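Side-chain contacts in maltose/maltodextrin-binding protein (Thermus thermophilus, PDB 2GH9), which binds maltotriose between two lobes and, as in other periplasmic solute-binding proteins, probably hands the sugar on for transport into the cell: residues A[135-140]-A[227-232]; A[235-240]-A[247-252]; A[298-301]-A[306-309]. All blocks are in the same frame, centred on the assembly; numbering follows the deposited sequence.

Interaction 1. Residues A[135-140]-A[227-232]; sequences LALAQK and LAMILN
Leu137 and Ala138, one after the other on helix 131-141, share a single target: the terminal methyl of Met229 on strand 227-232. Leu137 comes first. Its CG lies anti to the backbone N (chi1 -176°), which sends the isobutyl group out toward the strand, and CD2 meets Met229 CE at 3.8 Å. The branch point takes part as well, with Leu137 CG 4.0 Å from the same Met229 CE, and the two side chains cross obliquely. The next residue, Ala138, offers little more than the helix surface itself. Its CB and its CA both stand 4.0 Å from Met229 CE, so the methyl rests where the short side chain meets the helix backbone. The methionine is shaped for this: CG lies beside the backbone N, the chain runs out extended through chi2, and a bend at chi3 (-72°) swings CE past the sulfur onto the helix. Only apolar atoms meet here, and the contact is small, three residues gathered on one methyl; the nearest alpha carbons, those of Ala138 and Ala228, are 7.5 Å apart. The backbone bends sharply at Ala228, ahead of the strand proper. In the four-stranded sheet, strand 227-232 lies between 149-150 and 116-120, and Phe149, Leu117 and Tyr119 from those strands pack round Met229 beneath helix 131-141. The next residue, Ile230, faces Ala218 and Phe222 of helix 215-224, so the strand is sandwiched between helices, as in the alpha/beta lobes of periplasmic binding proteins.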
loop_
_atom_site.group_PDB
_atom_site.type_symbol
_atom_site.label_atom_id
_atom_site.label_comp_id
_atom_site.label_asym_id
_atom_site.label_seq_id
_atom_site.Cartn_x
_atom_site.Cartn_y
_atom_site.Cartn_z
ATOM N N LEU A 135 -5.671 23.868 -0.407
ATOM C CA LEU A 135 -6.634 24.173 0.628
ATOM C C LEU A 135 -7.777 25.016 0.097
ATOM O O LEU A 135 -8.942 24.673 0.304
ATOM C CB LEU A 135 -5.965 24.869 1.818
ATOM C CG LEU A 135 -6.875 25.202 3.004
ATOM C CD1 LEU A 135 -7.658 23.974 3.496
ATOM C CD2 LEU A 135 -6.035 25.836 4.130
ATOM N N ALA A 136 -7.438 26.090 -0.606
ATOM C CA ALA A 136 -8.435 27.010 -1.168
ATOM C C ALA A 136 -9.364 26.303 -2.162
ATOM O O ALA A 136 -10.585 26.468 -2.108
ATOM C CB ALA A 136 -7.747 28.194 -1.837
ATOM N N LEU A 137 -8.772 25.502 -3.044
ATOM C CA LEU A 137 -9.511 24.688 -4.005
ATOM C C LEU A 137 -10.427 23.653 -3.340
ATOM O O LEU A 137 -11.600 23.544 -3.703
ATOM C CB LEU A 137 -8.532 23.979 -4.931
ATOM C CG LEU A 137 -9.043 23.137 -6.094
ATOM C CD1 LEU A 137 -9.889 23.986 -7.043
ATOM C CD2 LEU A 137 -7.857 22.488 -6.837
ATOM N N ALA A 138 -9.891 22.888 -2.387
ATOM C CA ALA A 138 -10.639 21.813 -1.748
ATOM C C ALA A 138 -11.863 22.359 -1.011
ATOM O O ALA A 138 -12.932 21.764 -1.049
ATOM C CB ALA A 138 -9.736 21.016 -0.778
ATOM N N GLN A 139 -11.685 23.485 -0.322
ATOM C CA GLN A 139 -12.788 24.118 0.406
ATOM C C GLN A 139 -13.841 24.661 -0.566
ATOM O O GLN A 139 -15.048 24.520 -0.314
ATOM C CB GLN A 139 -12.274 25.230 1.330
ATOM C CG GLN A 139 -11.630 24.691 2.636
ATOM C CD GLN A 139 -10.885 25.754 3.414
ATOM O OE1 GLN A 139 -10.476 26.771 2.859
ATOM N NE2 GLN A 139 -10.675 25.510 4.691
ATOM N N LYS A 140 -13.369 25.262 -1.659
ATOM C CA LYS A 140 -14.230 25.800 -2.715
ATOM C C LYS A 140 -15.128 24.739 -3.340
ATOM O O LYS A 140 -16.318 24.982 -3.585
ATOM C CB LYS A 140 -13.389 26.438 -3.826
ATOM C CG LYS A 140 -14.230 27.010 -4.979
ATOM C CD LYS A 140 -13.380 27.545 -6.110
ATOM C CE LYS A 140 -14.227 27.814 -7.368
ATOM N NZ LYS A 140 -14.754 26.545 -8.053
ATOM N N LEU A 227 -16.180 13.759 -6.279
ATOM C CA LEU A 227 -14.994 14.106 -5.481
ATOM C C LEU A 227 -13.807 14.593 -6.309
ATOM O O LEU A 227 -13.266 13.875 -7.158
ATOM C CB LEU A 227 -14.585 12.929 -4.596
ATOM C CG LEU A 227 -13.330 13.098 -3.713
ATOM C CD1 LEU A 227 -13.474 14.215 -2.689
ATOM C CD2 LEU A 227 -12.993 11.774 -3.051
ATOM N N ALA A 228 -13.398 15.827 -6.026
ATOM C CA ALA A 228 -12.342 16.490 -6.750
ATOM C C ALA A 228 -10.975 15.808 -6.594
ATOM O O ALA A 228 -10.275 15.566 -7.574
ATOM C CB ALA A 228 -12.242 17.966 -6.271
ATOM N N MET A 229 -10.612 15.542 -5.346
ATOM C CA MET A 229 -9.287 15.033 -4.992
ATOM C C MET A 229 -9.386 13.924 -3.943
ATOM O O MET A 229 -10.173 14.001 -3.001
ATOM C CB MET A 229 -8.400 16.179 -4.477
ATOM C CG MET A 229 -7.975 17.141 -5.563
ATOM S SD MET A 229 -7.141 18.677 -5.100
ATOM C CE MET A 229 -8.499 19.611 -4.366
ATOM N N ILE A 230 -8.580 12.880 -4.126
ATOM C CA ILE A 230 -8.450 11.818 -3.143
ATOM C C ILE A 230 -6.964 11.523 -2.894
ATOM O O ILE A 230 -6.144 11.681 -3.768
ATOM C CB ILE A 230 -9.191 10.529 -3.618
ATOM C CG1 ILE A 230 -9.406 9.551 -2.464
ATOM C CG2 ILE A 230 -8.465 9.891 -4.821
ATOM C CD1 ILE A 230 -10.196 8.261 -2.865
ATOM N N LEU A 231 -6.645 11.108 -1.689
ATOM C CA LEU A 231 -5.356 10.539 -1.367
ATOM C C LEU A 231 -5.572 9.020 -1.441
ATOM O O LEU A 231 -6.240 8.433 -0.584
ATOM C CB LEU A 231 -4.904 10.976 0.023
ATOM C CG LEU A 231 -3.520 10.512 0.478
ATOM C CD1 LEU A 231 -2.373 11.015 -0.433
ATOM C CD2 LEU A 231 -3.267 10.908 1.923
ATOM N N ASN A 232 -5.041 8.404 -2.495
ATOM C CA ASN A 232 -5.167 6.959 -2.709
ATOM C C ASN A 232 -4.033 6.456 -3.631
ATOM O O ASN A 232 -3.286 7.245 -4.189
ATOM C CB ASN A 232 -6.541 6.651 -3.320
ATOM C CG ASN A 232 -7.021 5.241 -3.021
ATOM O OD1 ASN A 232 -6.368 4.476 -2.296
ATOM N ND2 ASN A 232 -8.203 4.901 -3.543
#

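Interaction 2. Residues A[235-240]-A[247-252]; sequences WALGDY and FGIAPF. With GLC (alpha-D-glucopyranose), chain B; GLC (alpha-D-glucopyranose), chain C.
Tyr240 and Phe247 have the nearest alpha carbons of the two segments, 8.0 Å apart, where helix 237-242 is followed after a short connection by strand 247-250. At this spacing side chains make the contact. Leu237 sets its CD2 methyl over one face of the Phe247 ring, 3.7 Å from the centroid and 16° off the normal, a well-aligned CH-pi contact; the other methyl, CD1, reaches Ile249 CD1 at 4.3 Å. Phe247 CG takes the crowded position between backbone N and carbonyl carbon (chi1 52°), and Tyr240 CB closes on the ring's CD1 atom at 3.9 Å. The phenol of Tyr240 then leads off, and its OH is hydrogen-bonded to Asp219 OD1 and to Asn232 ND2. Val321 of helix 320-326 also packs on Leu237, Phe247 and Ile249. Ahead of the helix, Trp235 serves the ligand instead. One face of its indole lies beneath two linked glucose units, with C1 of the chain B glucose 3.7 Å and C4 of the chain C glucose 3.9 Å above the plane, both offset toward the rim. Without the indole, as with an alanine here, both sugars would probably lose their aromatic platform and Asn232 OD1 its weak bond from NE1. The chemistry therefore divides: an apolar seam ties helix to strand, while the aromatic stacking usual in carbohydrate recognition supports the maltotriose just ahead of the helix.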
loop_
_atom_site.group_PDB
_atom_site.type_symbol
_atom_site.label_atom_id
_atom_site.label_comp_id
_atom_site.label_asym_id
_atom_site.label_seq_id
_atom_site.Cartn_x
_atom_site.Cartn_y
_atom_site.Cartn_z
ATOM N N TRP A 235 -3.724 0.815 -6.793
ATOM C CA TRP A 235 -4.699 -0.261 -6.638
ATOM C C TRP A 235 -6.133 0.145 -6.940
ATOM O O TRP A 235 -6.979 -0.735 -7.142
ATOM C CB TRP A 235 -4.663 -0.849 -5.208
ATOM C CG TRP A 235 -4.837 0.178 -4.159
ATOM C CD1 TRP A 235 -6.012 0.707 -3.690
ATOM C CD2 TRP A 235 -3.788 0.842 -3.464
ATOM N NE1 TRP A 235 -5.742 1.674 -2.733
ATOM C CE2 TRP A 235 -4.384 1.770 -2.582
ATOM C CE3 TRP A 235 -2.388 0.747 -3.504
ATOM C CZ2 TRP A 235 -3.631 2.567 -1.721
ATOM C CZ3 TRP A 235 -1.647 1.535 -2.646
ATOM C CH2 TRP A 235 -2.275 2.445 -1.776
ATOM N N ALA A 236 -6.415 1.452 -6.909
ATOM C CA ALA A 236 -7.769 1.994 -7.088
ATOM C C ALA A 236 -8.045 2.396 -8.555
ATOM O O ALA A 236 -9.193 2.638 -8.928
ATOM C CB ALA A 236 -7.956 3.209 -6.169
ATOM N N LEU A 237 -6.987 2.447 -9.363
ATOM C CA LEU A 237 -7.036 2.984 -10.713
ATOM C C LEU A 237 -7.811 2.126 -11.693
ATOM O O LEU A 237 -8.393 2.672 -12.619
ATOM C CB LEU A 237 -5.629 3.249 -11.249
ATOM C CG LEU A 237 -4.889 4.381 -10.545
ATOM C CD1 LEU A 237 -3.496 4.642 -11.125
ATOM C CD2 LEU A 237 -5.711 5.675 -10.532
ATOM N N GLY A 238 -7.826 0.805 -11.481
ATOM C CA GLY A 238 -8.614 -0.106 -12.302
ATOM C C GLY A 238 -10.071 0.331 -12.355
ATOM O O GLY A 238 -10.640 0.484 -13.439
ATOM N N ASP A 239 -10.644 0.561 -11.177
ATOM C CA ASP A 239 -12.040 0.987 -11.058
ATOM C C ASP A 239 -12.265 2.419 -11.523
ATOM O O ASP A 239 -13.338 2.716 -12.040
ATOM C CB ASP A 239 -12.548 0.804 -9.636
ATOM C CG ASP A 239 -12.555 -0.653 -9.194
ATOM O OD1 ASP A 239 -13.036 -1.499 -9.974
ATOM O OD2 ASP A 239 -12.112 -0.952 -8.055
ATOM N N TYR A 240 -11.256 3.290 -11.381
ATOM C CA TYR A 240 -11.313 4.645 -11.960
ATOM C C TYR A 240 -11.230 4.650 -13.496
ATOM O O TYR A 240 -11.936 5.442 -14.145
ATOM C CB TYR A 240 -10.230 5.596 -11.387
ATOM C CG TYR A 240 -10.202 5.733 -9.872
ATOM C CD1 TYR A 240 -11.267 5.281 -9.080
ATOM C CD2 TYR A 240 -9.117 6.332 -9.234
ATOM C CE1 TYR A 240 -11.236 5.380 -7.697
ATOM C CE2 TYR A 240 -9.082 6.450 -7.840
ATOM C CZ TYR A 240 -10.144 5.970 -7.082
ATOM O OH TYR A 240 -10.132 6.067 -5.712
ATOM N N PHE A 247 -8.179 11.102 -14.570
ATOM C CA PHE A 247 -7.444 11.471 -13.353
ATOM C C PHE A 247 -6.027 11.891 -13.684
ATOM O O PHE A 247 -5.453 11.486 -14.709
ATOM C CB PHE A 247 -7.427 10.317 -12.324
ATOM C CG PHE A 247 -6.958 9.020 -12.898
ATOM C CD1 PHE A 247 -7.874 8.079 -13.358
ATOM C CD2 PHE A 247 -5.596 8.753 -13.023
ATOM C CE1 PHE A 247 -7.440 6.878 -13.934
ATOM C CE2 PHE A 247 -5.146 7.553 -13.592
ATOM C CZ PHE A 247 -6.066 6.616 -14.043
ATOM N N GLY A 248 -5.469 12.714 -12.803
ATOM C CA GLY A 248 -4.040 12.959 -12.767
ATOM C C GLY A 248 -3.456 12.464 -11.445
ATOM O O GLY A 248 -4.162 12.308 -10.467
ATOM N N ILE A 249 -2.157 12.206 -11.457
ATOM C CA ILE A 249 -1.396 11.779 -10.294
ATOM C C ILE A 249 -0.374 12.861 -9.971
ATOM O O ILE A 249 0.408 13.285 -10.849
ATOM C CB ILE A 249 -0.662 10.451 -10.597
ATOM C CG1 ILE A 249 -1.696 9.347 -10.854
ATOM C CG2 ILE A 249 0.313 10.062 -9.438
ATOM C CD1 ILE A 249 -1.195 8.185 -11.675
ATOM N N ALA A 250 -0.372 13.288 -8.704
ATOM C CA ALA A 250 0.546 14.311 -8.217
ATOM C C ALA A 250 0.955 13.983 -6.772
ATOM O O ALA A 250 0.247 13.250 -6.074
ATOM C CB ALA A 250 -0.115 15.681 -8.287
ATOM N N PRO A 251 2.112 14.517 -6.323
ATOM C CA PRO A 251 2.442 14.422 -4.906
ATOM C C PRO A 251 1.405 15.181 -4.086
ATOM O O PRO A 251 0.812 16.124 -4.568
ATOM C CB PRO A 251 3.832 15.068 -4.779
ATOM C CG PRO A 251 4.172 15.653 -6.119
ATOM C CD PRO A 251 3.125 15.241 -7.116
ATOM N N PHE A 252 1.184 14.741 -2.856
ATOM C CA PHE A 252 0.323 15.469 -1.963
ATOM C C PHE A 252 1.110 16.677 -1.471
ATOM O O PHE A 252 2.294 16.571 -1.288
ATOM C CB PHE A 252 -0.135 14.604 -0.802
ATOM C CG PHE A 252 -1.314 15.183 -0.074
ATOM C CD1 PHE A 252 -2.611 14.992 -0.562
ATOM C CD2 PHE A 252 -1.130 15.986 1.017
ATOM C CE1 PHE A 252 -3.690 15.554 0.075
ATOM C CE2 PHE A 252 -2.216 16.547 1.667
ATOM C CZ PHE A 252 -3.489 16.341 1.192
HETATM C C1 GLC B . -3.591 -0.634 0.277
HETATM C C2 GLC B . -2.126 -1.025 0.210
HETATM C C3 GLC B . -1.730 -1.751 1.515
HETATM C C4 GLC B . -2.104 -0.973 2.766
HETATM C C5 GLC B . -3.567 -0.544 2.702
HETATM C C6 GLC B . -3.918 0.380 3.875
HETATM O O2 GLC B . -1.912 -1.908 -0.895
HETATM O O3 GLC B . -0.347 -2.035 1.511
HETATM O O4 GLC B . -1.872 -1.784 3.935
HETATM O O5 GLC B . -3.844 0.139 1.458
HETATM O O6 GLC B . -5.305 0.309 4.219
HETATM C C1 GLC C . -7.642 -3.403 -1.732
HETATM C C2 GLC C . -6.370 -3.221 -2.559
HETATM C C3 GLC C . -5.180 -3.060 -1.634
HETATM C C4 GLC C . -5.422 -1.871 -0.691
HETATM C C5 GLC C . -6.711 -2.063 0.125
HETATM C C6 GLC C . -7.055 -0.800 0.939
HETATM O O1 GLC C . -7.579 -4.674 -1.089
HETATM O O2 GLC C . -6.189 -4.325 -3.472
HETATM O O3 GLC C . -3.955 -2.887 -2.366
HETATM O O4 GLC C . -4.381 -1.834 0.270
HETATM O O5 GLC C . -7.788 -2.359 -0.761
HETATM O O6 GLC C . -8.293 -0.951 1.659
#

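Interaction 3. Residues A[298-301]-A[306-309]; sequences AFNQ and IPVS
Asn300 lays its side chain alongside Ile306, the two pointing the same way, and its amide nitrogen ND2 comes within 3.6 Å of the Ile306 CD1 methyl. Nearer the backbone, the Asn300 CB is 4.1 Å from Pro307 CD, so the asparagine touches two successive residues of strand 306-307, its stem on the proline ring and its amide on the isoleucine. It gets there because CG is anti to the backbone N (chi1 173°), carrying the amide off helix 293-302 toward the strand. Ile306 does the opposite of reaching out: its CB heads away from the helix, and chi1 and a chi2 of -47° together bring CD1 round to the amide. The nearest alpha carbons, of Asn300 and Ile306, are 6.2 Å apart. Helix 320-326 shuts in the same patch, Val322 packing on both Asn300 and Ile306, while the backbone of Ile306 is hydrogen-bonded to Ala112 in the larger sheet. The polar end of Asn300 has its own partner: ND2 donates to the backbone O of Arg305, and Arg305 in turn hydrogen-bonds a glucose through its NH2. A buried amide is thus kept among apolar neighbours by a backbone carbonyl, and that bond fastens the loop between helix and strand, probably steadying the residue that reaches the sugar as a second-shell contact would.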
loop_
_atom_site.group_PDB
_atom_site.type_symbol
_atom_site.label_atom_id
_atom_site.label_comp_id
_atom_site.label_asym_id
_atom_site.label_seq_id
_atom_site.Cartn_x
_atom_site.Cartn_y
_atom_site.Cartn_z
ATOM N N ALA A 298 0.531 -5.906 -18.539
ATOM C CA ALA A 298 -0.904 -6.125 -18.643
ATOM C C ALA A 298 -1.627 -5.723 -17.361
ATOM O O ALA A 298 -2.631 -5.010 -17.394
ATOM C CB ALA A 298 -1.182 -7.585 -18.958
ATOM N N PHE A 299 -1.092 -6.151 -16.226
ATOM C CA PHE A 299 -1.695 -5.791 -14.951
ATOM C C PHE A 299 -1.722 -4.268 -14.774
ATOM O O PHE A 299 -2.713 -3.735 -14.330
ATOM C CB PHE A 299 -0.945 -6.482 -13.805
ATOM C CG PHE A 299 -1.652 -6.424 -12.471
ATOM C CD1 PHE A 299 -2.812 -7.159 -12.248
ATOM C CD2 PHE A 299 -1.140 -5.663 -11.427
ATOM C CE1 PHE A 299 -3.441 -7.145 -11.024
ATOM C CE2 PHE A 299 -1.783 -5.651 -10.156
ATOM C CZ PHE A 299 -2.909 -6.391 -9.954
ATOM N N ASN A 300 -0.649 -3.569 -15.123
ATOM C CA ASN A 300 -0.622 -2.108 -15.005
ATOM C C ASN A 300 -1.681 -1.479 -15.882
ATOM O O ASN A 300 -2.364 -0.534 -15.484
ATOM C CB ASN A 300 0.757 -1.551 -15.365
ATOM C CG ASN A 300 0.785 -0.007 -15.418
ATOM O OD1 ASN A 300 0.591 0.571 -16.462
ATOM N ND2 ASN A 300 0.970 0.639 -14.269
ATOM N N GLN A 301 -1.831 -2.021 -17.084
ATOM C CA GLN A 301 -2.767 -1.457 -18.046
ATOM C C GLN A 301 -4.196 -1.669 -17.602
ATOM O O GLN A 301 -5.005 -0.754 -17.715
ATOM C CB GLN A 301 -2.487 -2.004 -19.448
ATOM C CG GLN A 301 -1.113 -1.553 -19.966
ATOM C CD GLN A 301 -0.968 -0.037 -19.999
ATOM O OE1 GLN A 301 -0.272 0.564 -19.155
ATOM N NE2 GLN A 301 -1.625 0.600 -20.972
ATOM N N ILE A 306 2.644 -0.374 -10.332
ATOM C CA ILE A 306 3.823 -0.165 -11.187
ATOM C C ILE A 306 4.692 -1.421 -11.185
ATOM O O ILE A 306 5.048 -1.902 -10.121
ATOM C CB ILE A 306 4.636 1.059 -10.709
ATOM C CG1 ILE A 306 3.716 2.291 -10.541
ATOM C CG2 ILE A 306 5.837 1.375 -11.666
ATOM C CD1 ILE A 306 2.752 2.535 -11.727
ATOM N N PRO A 307 5.031 -1.968 -12.370
ATOM C CA PRO A 307 5.972 -3.116 -12.387
ATOM C C PRO A 307 7.277 -2.878 -11.628
ATOM O O PRO A 307 7.819 -1.773 -11.654
ATOM C CB PRO A 307 6.257 -3.312 -13.881
ATOM C CG PRO A 307 4.996 -2.843 -14.539
ATOM C CD PRO A 307 4.561 -1.640 -13.723
ATOM N N VAL A 308 7.764 -3.900 -10.929
ATOM C CA VAL A 308 9.087 -3.828 -10.315
ATOM C C VAL A 308 10.182 -4.387 -11.269
ATOM O O VAL A 308 11.364 -4.422 -10.916
ATOM C CB VAL A 308 9.136 -4.532 -8.948
ATOM C CG1 VAL A 308 8.168 -3.825 -7.959
ATOM C CG2 VAL A 308 8.805 -5.986 -9.091
ATOM N N SER A 309 9.767 -4.824 -12.455
ATOM C CA SER A 309 10.709 -5.193 -13.520
ATOM C C SER A 309 11.288 -3.924 -14.146
ATOM O O SER A 309 10.559 -3.139 -14.739
ATOM C CB SER A 309 10.002 -6.040 -14.584
ATOM O OG SER A 309 10.758 -6.166 -15.777
#

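In the fold
The three contacts follow one another along the chain, each closing before the next opens. Interactions 1 and 2, with centres 14 Å apart, belong to the same lobe: strands 227-232 and 247-250 lie in one four-stranded sheet, and Leu231 CD1 packs on Phe252 CD1 at 4.0 Å. Interaction 3 belongs with the larger mixed sheet, through strand 306-307 beside 104-113; its centre is 15 Å from that of interaction 2 and 28 Å from that of interaction 1. Helix 320-326 links interactions 2 and 3, since Val321 packs on both. The sugar stacks on Trp235 of interaction 2, about 12 Å from the Ile306 side chain, consistent with the cleft between lobes of periplasmic binding proteins.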